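Local coordinates for protein FOKI restriction endonuclease (Planomicrobium okeanokoites, PDB 2FOK) that is a type IIS restriction endonuclease that recognises a specific DNA sequence and cuts the duplex outside it by metal-dependent hydrolysis, at residues Leu314-Ile325 and Arg363-Phe374. Numbering follows the deposited sequence.
Sequences LEILIKAGSLKI and RFYQLKDHILQF
A winged-helix element of the D3 domain is closed where Leu-323 pairs with Tyr-365: the short strand 323-324 is the edge strand against 364-367, whose other neighbour is 358-361. Two nearly straight backbone bonds define this antiparallel hydrogen-bonded pair, Leu-323 N to Tyr-365 O at 2.8 Å and Tyr-365 N to Leu-323 O at 2.8 Å (174° at the hydrogen). Beyond the pair, direct strand bonding gives way to water. Water 1 lies 2.7 Å from Leu-317 O and 2.6 Å from Gly-321 O and accepts from Leu-367 N at 3.2 Å, bridging the C-terminal part of the helix and the following turn to strand 364-367.

The helical segment 314-319 crosses strand 364-367 at 83°, and apolar side chains fill the angle. Leu-317 CB meets Leu-367 CB at 4.0 Å; with CG of Leu-367 anti to the backbone N (chi1 -168°), its CD1 meets Leu-314 CD2 and its CD2 meets Ile-318 CG1. Farther along, Leu-314 CD1 touches Phe-374 CZ at 3.6 Å, and the Ile-318 and Ile-371 side chains cross at about a right angle, CD1 against CB. Glu-315 lays its CG by the same Phe-374 ring while its carboxylate forms a salt bridge with Arg-379.

On the face carrying Lys-324 and Phe-364, the lysine chain runs alongside the ring, CG lying 3.3 Å from CE1. Tyr-365 takes the other sheet face, beside Ile-325, and both reach helix 341-352. Helix 303-319, strand 323-324, helices 325-334 and 341-352, then strands 358-361 and 364-367 follow the order of a winged helix-turn-helix domain, consistent with the HTH clan.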
loop_
_atom_site.group_PDB
_atom_site.type_symbol
_atom_site.label_atom_id
_atom_site.label_comp_id
_atom_site.label_asym_id
_atom_site.label_seq_id
_atom_site.Cartn_x
_atom_site.Cartn_y
_atom_site.Cartn_z
ATOM N N LEU A 314 14.487 13.763 6.224
ATOM C CA LEU A 314 14.539 14.434 4.932
ATOM C C LEU A 314 15.306 15.751 5.110
ATOM O O LEU A 314 16.208 16.066 4.337
ATOM C CB LEU A 314 13.122 14.748 4.442
ATOM C CG LEU A 314 12.686 14.380 3.018
ATOM C CD1 LEU A 314 11.372 15.075 2.703
ATOM C CD2 LEU A 314 13.749 14.755 2.011
ATOM N N GLU A 315 14.932 16.506 6.141
ATOM C CA GLU A 315 15.539 17.798 6.443
ATOM C C GLU A 315 17.039 17.727 6.629
ATOM O O GLU A 315 17.779 18.557 6.091
ATOM C CB GLU A 315 14.931 18.381 7.710
ATOM C CG GLU A 315 13.593 19.054 7.509
ATOM C CD GLU A 315 13.159 19.810 8.742
ATOM O OE1 GLU A 315 13.959 19.869 9.701
ATOM O OE2 GLU A 315 12.026 20.339 8.751
ATOM N N ILE A 316 17.484 16.744 7.407
ATOM C CA ILE A 316 18.901 16.575 7.680
ATOM C C ILE A 316 19.642 16.356 6.382
ATOM O O ILE A 316 20.660 16.996 6.122
ATOM C CB ILE A 316 19.143 15.391 8.638
ATOM C CG1 ILE A 316 18.462 15.669 9.984
ATOM C CG2 ILE A 316 20.621 15.201 8.868
ATOM C CD1 ILE A 316 18.540 14.516 10.990
ATOM N N LEU A 317 19.119 15.466 5.551
ATOM C CA LEU A 317 19.743 15.173 4.263
ATOM C C LEU A 317 19.776 16.429 3.417
ATOM O O LEU A 317 20.747 16.691 2.707
ATOM C CB LEU A 317 18.964 14.082 3.527
ATOM C CG LEU A 317 19.231 12.690 4.088
ATOM C CD1 LEU A 317 18.055 11.779 3.807
ATOM C CD2 LEU A 317 20.515 12.149 3.465
ATOM N N ILE A 318 18.713 17.215 3.506
ATOM C CA ILE A 318 18.633 18.442 2.734
ATOM C C ILE A 318 19.726 19.447 3.090
ATOM O O ILE A 318 20.566 19.774 2.254
ATOM C CB ILE A 318 17.239 19.095 2.881
ATOM C CG1 ILE A 318 16.213 18.236 2.136
ATOM C CG2 ILE A 318 17.249 20.507 2.292
ATOM C CD1 ILE A 318 14.912 18.923 1.806
ATOM N N LYS A 319 19.739 19.924 4.329
ATOM C CA LYS A 319 20.745 20.910 4.711
ATOM C C LYS A 319 22.160 20.363 4.898
ATOM O O LYS A 319 23.059 21.101 5.298
ATOM C CB LYS A 319 20.299 21.661 5.976
ATOM C CG LYS A 319 20.449 20.889 7.277
ATOM C CD LYS A 319 19.085 20.600 7.905
ATOM C CE LYS A 319 19.034 21.012 9.379
ATOM N NZ LYS A 319 17.997 20.247 10.148
ATOM N N ALA A 320 22.367 19.084 4.589
ATOM C CA ALA A 320 23.682 18.471 4.751
ATOM C C ALA A 320 24.280 17.950 3.449
ATOM O O ALA A 320 23.634 17.980 2.395
ATOM C CB ALA A 320 23.593 17.339 5.765
ATOM N N GLY A 321 25.524 17.478 3.537
ATOM C CA GLY A 321 26.214 16.921 2.383
ATOM C C GLY A 321 26.200 15.398 2.451
ATOM O O GLY A 321 25.135 14.802 2.628
ATOM N N SER A 322 27.366 14.766 2.300
ATOM C CA SER A 322 27.471 13.306 2.383
ATOM C C SER A 322 27.471 12.972 3.881
ATOM O O SER A 322 28.212 13.580 4.661
ATOM C CB SER A 322 28.770 12.822 1.724
ATOM O OG SER A 322 28.760 11.415 1.501
ATOM N N LEU A 323 26.650 12.006 4.280
ATOM C CA LEU A 323 26.527 11.651 5.694
ATOM C C LEU A 323 26.556 10.146 5.966
ATOM O O LEU A 323 26.229 9.335 5.099
ATOM C CB LEU A 323 25.206 12.226 6.236
ATOM C CG LEU A 323 25.098 13.288 7.334
ATOM C CD1 LEU A 323 26.139 14.367 7.162
ATOM C CD2 LEU A 323 23.709 13.899 7.281
ATOM N N LYS A 324 26.946 9.782 7.188
ATOM C CA LYS A 324 26.969 8.384 7.607
ATOM C C LYS A 324 25.725 8.171 8.482
ATOM O O LYS A 324 25.381 9.030 9.296
ATOM C CB LYS A 324 28.234 8.083 8.409
ATOM C CG LYS A 324 29.340 7.395 7.604
ATOM C CD LYS A 324 30.716 7.521 8.280
ATOM C CE LYS A 324 30.852 8.826 9.087
ATOM N NZ LYS A 324 32.016 8.844 10.025
ATOM N N ILE A 325 25.051 7.035 8.312
ATOM C CA ILE A 325 23.841 6.751 9.078
ATOM C C ILE A 325 23.992 7.098 10.547
ATOM O O ILE A 325 23.025 7.486 11.198
ATOM C CB ILE A 325 23.424 5.268 8.959
ATOM C CG1 ILE A 325 21.940 5.118 9.309
ATOM C CG2 ILE A 325 24.269 4.403 9.880
ATOM C CD1 ILE A 325 21.020 5.146 8.109
ATOM N N ARG A 363 29.251 3.474 2.659
ATOM C CA ARG A 363 28.684 3.867 3.945
ATOM C C ARG A 363 28.144 5.295 3.973
ATOM O O ARG A 363 27.744 5.773 5.029
ATOM C CB ARG A 363 29.740 3.733 5.046
ATOM C CG ARG A 363 29.985 2.311 5.518
ATOM C CD ARG A 363 31.413 2.119 6.019
ATOM N NE ARG A 363 31.989 3.349 6.557
ATOM C CZ ARG A 363 32.445 3.477 7.799
ATOM N NH1 ARG A 363 32.395 2.453 8.637
ATOM N NH2 ARG A 363 32.952 4.629 8.204
ATOM N N PHE A 364 28.112 5.969 2.825
ATOM C CA PHE A 364 27.655 7.355 2.795
ATOM C C PHE A 364 26.414 7.649 1.972
ATOM O O PHE A 364 26.251 7.157 0.854
ATOM C CB PHE A 364 28.788 8.258 2.312
ATOM C CG PHE A 364 29.991 8.255 3.211
ATOM C CD1 PHE A 364 29.987 8.981 4.402
ATOM C CD2 PHE A 364 31.129 7.523 2.871
ATOM C CE1 PHE A 364 31.099 8.974 5.245
ATOM C CE2 PHE A 364 32.245 7.511 3.705
ATOM C CZ PHE A 364 32.232 8.236 4.895
ATOM N N TYR A 365 25.538 8.469 2.539
ATOM C CA TYR A 365 24.311 8.866 1.872
ATOM C C TYR A 365 24.430 10.340 1.491
ATOM O O TYR A 365 25.052 11.132 2.202
ATOM C CB TYR A 365 23.105 8.705 2.805
ATOM C CG TYR A 365 22.791 7.288 3.234
ATOM C CD1 TYR A 365 23.560 6.645 4.205
ATOM C CD2 TYR A 365 21.700 6.601 2.700
ATOM C CE1 TYR A 365 23.258 5.359 4.636
ATOM C CE2 TYR A 365 21.385 5.306 3.125
ATOM C CZ TYR A 365 22.171 4.694 4.095
ATOM O OH TYR A 365 21.883 3.411 4.519
ATOM N N GLN A 366 23.826 10.708 0.369
ATOM C CA GLN A 366 23.838 12.093 -0.062
ATOM C C GLN A 366 22.651 12.395 -0.954
ATOM O O GLN A 366 22.531 11.826 -2.034
ATOM C CB GLN A 366 25.128 12.426 -0.807
ATOM C CG GLN A 366 25.398 13.922 -0.864
ATOM C CD GLN A 366 26.678 14.255 -1.604
ATOM O OE1 GLN A 366 26.757 15.262 -2.307
ATOM N NE2 GLN A 366 27.686 13.406 -1.452
ATOM N N LEU A 367 21.772 13.284 -0.497
ATOM C CA LEU A 367 20.605 13.657 -1.294
ATOM C C LEU A 367 21.039 14.497 -2.501
ATOM O O LEU A 367 21.808 15.444 -2.362
ATOM C CB LEU A 367 19.616 14.454 -0.449
ATOM C CG LEU A 367 18.229 14.648 -1.072
ATOM C CD1 LEU A 367 17.190 13.911 -0.245
ATOM C CD2 LEU A 367 17.903 16.131 -1.157
ATOM N N LYS A 368 20.557 14.132 -3.683
ATOM C CA LYS A 368 20.893 14.853 -4.915
ATOM C C LYS A 368 19.588 15.122 -5.635
ATOM O O LYS A 368 19.232 14.409 -6.567
ATOM C CB LYS A 368 21.810 14.001 -5.792
ATOM N N ASP A 369 18.885 16.170 -5.216
ATOM C CA ASP A 369 17.582 16.477 -5.792
ATOM C C ASP A 369 17.200 17.925 -5.467
ATOM O O ASP A 369 17.984 18.660 -4.888
ATOM C CB ASP A 369 16.577 15.502 -5.163
ATOM C CG ASP A 369 15.299 15.362 -5.951
ATOM O OD1 ASP A 369 14.887 16.326 -6.636
ATOM O OD2 ASP A 369 14.696 14.271 -5.866
ATOM N N HIS A 370 15.995 18.331 -5.845
ATOM C CA HIS A 370 15.519 19.672 -5.526
ATOM C C HIS A 370 14.112 19.578 -4.934
ATOM O O HIS A 370 13.133 19.431 -5.663
ATOM C CB HIS A 370 15.510 20.569 -6.769
ATOM C CG HIS A 370 15.323 22.024 -6.457
ATOM N ND1 HIS A 370 15.191 22.987 -7.436
ATOM C CD2 HIS A 370 15.181 22.670 -5.276
ATOM C CE1 HIS A 370 14.972 24.160 -6.871
ATOM N NE2 HIS A 370 14.959 23.994 -5.560
ATOM N N ILE A 371 14.032 19.657 -3.608
ATOM C CA ILE A 371 12.776 19.585 -2.868
ATOM C C ILE A 371 12.427 20.964 -2.284
ATOM O O ILE A 371 13.314 21.690 -1.816
ATOM C CB ILE A 371 12.896 18.564 -1.683
ATOM C CG1 ILE A 371 13.708 17.344 -2.124
ATOM C CG2 ILE A 371 11.511 18.146 -1.184
ATOM C CD1 ILE A 371 13.046 16.500 -3.214
ATOM N N LEU A 372 11.145 21.328 -2.298
ATOM C CA LEU A 372 10.733 22.620 -1.741
ATOM C C LEU A 372 10.484 22.548 -0.233
ATOM O O LEU A 372 10.536 21.474 0.375
ATOM C CB LEU A 372 9.468 23.146 -2.432
ATOM C CG LEU A 372 9.659 23.650 -3.862
ATOM C CD1 LEU A 372 8.443 23.273 -4.682
ATOM C CD2 LEU A 372 9.897 25.180 -3.869
ATOM N N GLN A 373 10.198 23.707 0.354
ATOM C CA GLN A 373 9.949 23.829 1.787
ATOM C C GLN A 373 8.566 23.357 2.222
ATOM O O GLN A 373 7.551 23.923 1.818
ATOM C CB GLN A 373 10.141 25.289 2.225
ATOM C CG GLN A 373 9.121 26.256 1.639
ATOM C CD GLN A 373 9.178 27.639 2.271
ATOM O OE1 GLN A 373 8.216 28.403 2.193
ATOM N NE2 GLN A 373 10.304 27.966 2.896
ATOM N N PHE A 374 8.536 22.318 3.050
ATOM C CA PHE A 374 7.283 21.782 3.574
ATOM C C PHE A 374 7.274 22.001 5.082
ATOM O O PHE A 374 8.324 22.038 5.714
ATOM C CB PHE A 374 7.170 20.287 3.279
ATOM C CG PHE A 374 8.320 19.475 3.798
ATOM C CD1 PHE A 374 9.542 19.470 3.133
ATOM C CD2 PHE A 374 8.175 18.696 4.940
ATOM C CE1 PHE A 374 10.607 18.698 3.598
ATOM C CE2 PHE A 374 9.230 17.922 5.413
ATOM C CZ PHE A 374 10.452 17.922 4.740
HETATM O O HOH W 1 22.543 14.785 2.186
#